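Local structure of E3 ubiquitin ligase RavN (Legionella pneumophila, 5MIY) at residues 23-28 against 39-44. The protein is an E3 ubiquitin ligase of Legionella pneumophila that probably promotes transfer of ubiquitin to protein substrates. Residues are numbered along the deposited sequence; the frame is centred on the assembly and turned at random.
Sequences NTIVYL and KAISSG. With SO4 (sulfate ion), chain D.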
loop_
_atom_site.group_PDB
_atom_site.type_symbol
_atom_site.label_atom_id
_atom_site.label_comp_id
_atom_site.label_asym_id
_atom_site.label_seq_id
_atom_site.Cartn_x
_atom_site.Cartn_y
_atom_site.Cartn_z
ATOM N N ASN A 23 5.221 11.754 1.507
ATOM C CA ASN A 23 5.094 11.438 0.088
ATOM C C ASN A 23 4.912 9.948 -0.178
ATOM O O ASN A 23 4.669 9.558 -1.328
ATOM C CB ASN A 23 6.316 11.965 -0.672
ATOM C CG ASN A 23 6.423 13.478 -0.613
ATOM O OD1 ASN A 23 5.421 14.184 -0.742
ATOM N ND2 ASN A 23 7.636 13.986 -0.405
ATOM N N THR A 24 5.024 9.115 0.854
ATOM C CA THR A 24 4.797 7.682 0.725
ATOM C C THR A 24 3.332 7.394 0.410
ATOM O O THR A 24 2.425 8.023 0.961
ATOM C CB THR A 24 5.199 6.980 2.027
ATOM O OG1 THR A 24 6.557 7.316 2.358
ATOM C CG2 THR A 24 5.044 5.462 1.915
ATOM N N ILE A 25 3.103 6.441 -0.488
ATOM C CA ILE A 25 1.754 5.965 -0.786
ATOM C C ILE A 25 1.416 4.857 0.202
ATOM O O ILE A 25 2.139 3.859 0.301
ATOM C CB ILE A 25 1.648 5.458 -2.233
ATOM C CG1 ILE A 25 1.873 6.600 -3.227
ATOM C CG2 ILE A 25 0.304 4.744 -2.475
ATOM C CD1 ILE A 25 2.350 6.100 -4.590
ATOM N N VAL A 26 0.320 5.033 0.942
ATOM C CA VAL A 26 -0.087 4.090 1.974
ATOM C C VAL A 26 -1.542 3.702 1.741
ATOM O O VAL A 26 -2.376 4.549 1.402
ATOM C CB VAL A 26 0.111 4.684 3.391
ATOM C CG1 VAL A 26 -0.234 3.652 4.435
ATOM C CG2 VAL A 26 1.559 5.151 3.567
ATOM N N TYR A 27 -1.838 2.416 1.915
ATOM C CA TYR A 27 -3.190 1.903 1.741
ATOM C C TYR A 27 -3.312 0.569 2.463
ATOM O O TYR A 27 -2.311 -0.056 2.828
ATOM C CB TYR A 27 -3.564 1.751 0.256
ATOM C CG TYR A 27 -2.586 0.941 -0.596
ATOM C CD1 TYR A 27 -2.683 -0.447 -0.689
ATOM C CD2 TYR A 27 -1.575 1.573 -1.320
ATOM C CE1 TYR A 27 -1.793 -1.187 -1.474
ATOM C CE2 TYR A 27 -0.686 0.843 -2.114
ATOM C CZ TYR A 27 -0.788 -0.532 -2.180
ATOM O OH TYR A 27 0.110 -1.239 -2.964
ATOM N N LEU A 28 -4.561 0.145 2.655
ATOM C CA LEU A 28 -4.903 -1.136 3.253
ATOM C C LEU A 28 -5.403 -2.100 2.183
ATOM O O LEU A 28 -6.140 -1.705 1.275
ATOM C CB LEU A 28 -5.990 -0.950 4.320
ATOM C CG LEU A 28 -6.099 -1.989 5.426
ATOM C CD1 LEU A 28 -5.002 -1.747 6.454
ATOM C CD2 LEU A 28 -7.489 -1.915 6.079
ATOM N N LYS A 39 0.025 -1.499 3.579
ATOM C CA LYS A 39 1.043 -1.515 2.538
ATOM C C LYS A 39 1.569 -0.108 2.295
ATOM O O LYS A 39 0.836 0.877 2.413
ATOM C CB LYS A 39 0.494 -2.088 1.222
ATOM C CG LYS A 39 -0.099 -3.481 1.356
ATOM C CD LYS A 39 0.950 -4.491 1.817
ATOM C CE LYS A 39 0.386 -5.903 1.793
ATOM N NZ LYS A 39 1.396 -6.940 2.142
ATOM N N ALA A 40 2.849 -0.020 1.948
ATOM C CA ALA A 40 3.472 1.249 1.606
ATOM C C ALA A 40 4.337 1.050 0.368
ATOM O O ALA A 40 5.118 0.095 0.306
ATOM C CB ALA A 40 4.314 1.780 2.765
ATOM N N ILE A 41 4.191 1.938 -0.616
ATOM C CA ILE A 41 4.979 1.871 -1.850
ATOM C C ILE A 41 5.488 3.265 -2.193
ATOM O O ILE A 41 4.894 4.279 -1.807
ATOM C CB ILE A 41 4.174 1.267 -3.029
ATOM C CG1 ILE A 41 3.004 2.170 -3.443
ATOM C CG2 ILE A 41 3.672 -0.130 -2.672
ATOM C CD1 ILE A 41 2.123 1.563 -4.557
ATOM N N SER A 42 6.628 3.317 -2.891
ATOM C CA SER A 42 7.206 4.615 -3.217
ATOM C C SER A 42 6.514 5.258 -4.412
ATOM O O SER A 42 6.509 6.487 -4.528
ATOM C CB SER A 42 8.719 4.492 -3.474
ATOM O OG SER A 42 9.035 3.536 -4.485
ATOM N N SER A 43 5.925 4.456 -5.294
ATOM C CA SER A 43 5.236 4.957 -6.477
ATOM C C SER A 43 4.292 3.869 -6.966
ATOM O O SER A 43 4.370 2.721 -6.533
ATOM C CB SER A 43 6.223 5.328 -7.589
ATOM O OG SER A 43 6.844 4.155 -8.086
ATOM N N GLY A 44 3.403 4.241 -7.885
ATOM C CA GLY A 44 2.680 3.258 -8.675
ATOM C C GLY A 44 1.186 3.156 -8.445
ATOM O O GLY A 44 0.540 2.344 -9.112
HETATM S S SO4 D . 1.742 6.897 -9.713
HETATM O O1 SO4 D . 1.432 5.655 -10.408
HETATM O O2 SO4 D . 3.091 6.828 -9.162
HETATM O O3 SO4 D . 0.770 7.041 -8.635
HETATM O O4 SO4 D . 1.631 8.037 -10.621
HETATM O O HOH W 1 7.188 8.122 -2.241
#
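Tyr27 lies across the neighbouring strand, where its ring meets Lys39 with a face and Ile41 with an edge. Lys39 CB sits over one ring face, 4.1 Å from the Tyr27 ring centroid, in a CH-pi contact. Ile41 CD1 comes to the ring edge, in plane, 3.8 Å from Tyr27 CE2. Tyr27 CG stands between the backbone N and the carbonyl carbon (chi1 53°), which swings the ring over the partner strand. Its hydroxyl is hydrogen-bonded to Asp51. Ile25 closes the same face: its CB is 3.8 Å from Ile41 CG1, and its CG2 also meets the tyrosine edge. Lys39 bends at chi2 (-62°) and leads its amine away to Thr53 OG1.

Beneath these side chains, two reciprocal pairs of backbone hydrogen bonds join Ile25 with Ile41 and Tyr27 with Lys39. The Lys39 N to Tyr27 O bond is the shortest, at 2.8 Å, and nearly straight. Between them, Val26 and Ala40 form a non-hydrogen-bonded pair. Their side chains point to the other face, where Thr24 CG2 packs 3.8 Å from Ala40 CB. Tyr9 of strand 8-11 also touches Thr24 and Ala40 there.

Past Ile25 and Ile41 the contact is looser and wetter. A water bridges the two segments, donating to Asn23 O and Ser42 O. Ile25 CD1 still reaches the backbone at Ser43 CA, 3.6 Å away, but Ser42 and Ser43 point their side chains away from 23-28, and Ser42 OG is hydrogen-bonded to Asp11 OD2. Gly44 N donates to sulfate O2 at 2.9 Å; Glu46 N and His47 ND1 bind the same ion, probably from the crystallisation liquor.

The paired strands belong to an antiparallel beta hairpin, 25-32 with 35-41. Strand 35-41 is outermost in the four-stranded sheet, and strand 58-61 flanks 25-32 on its other side.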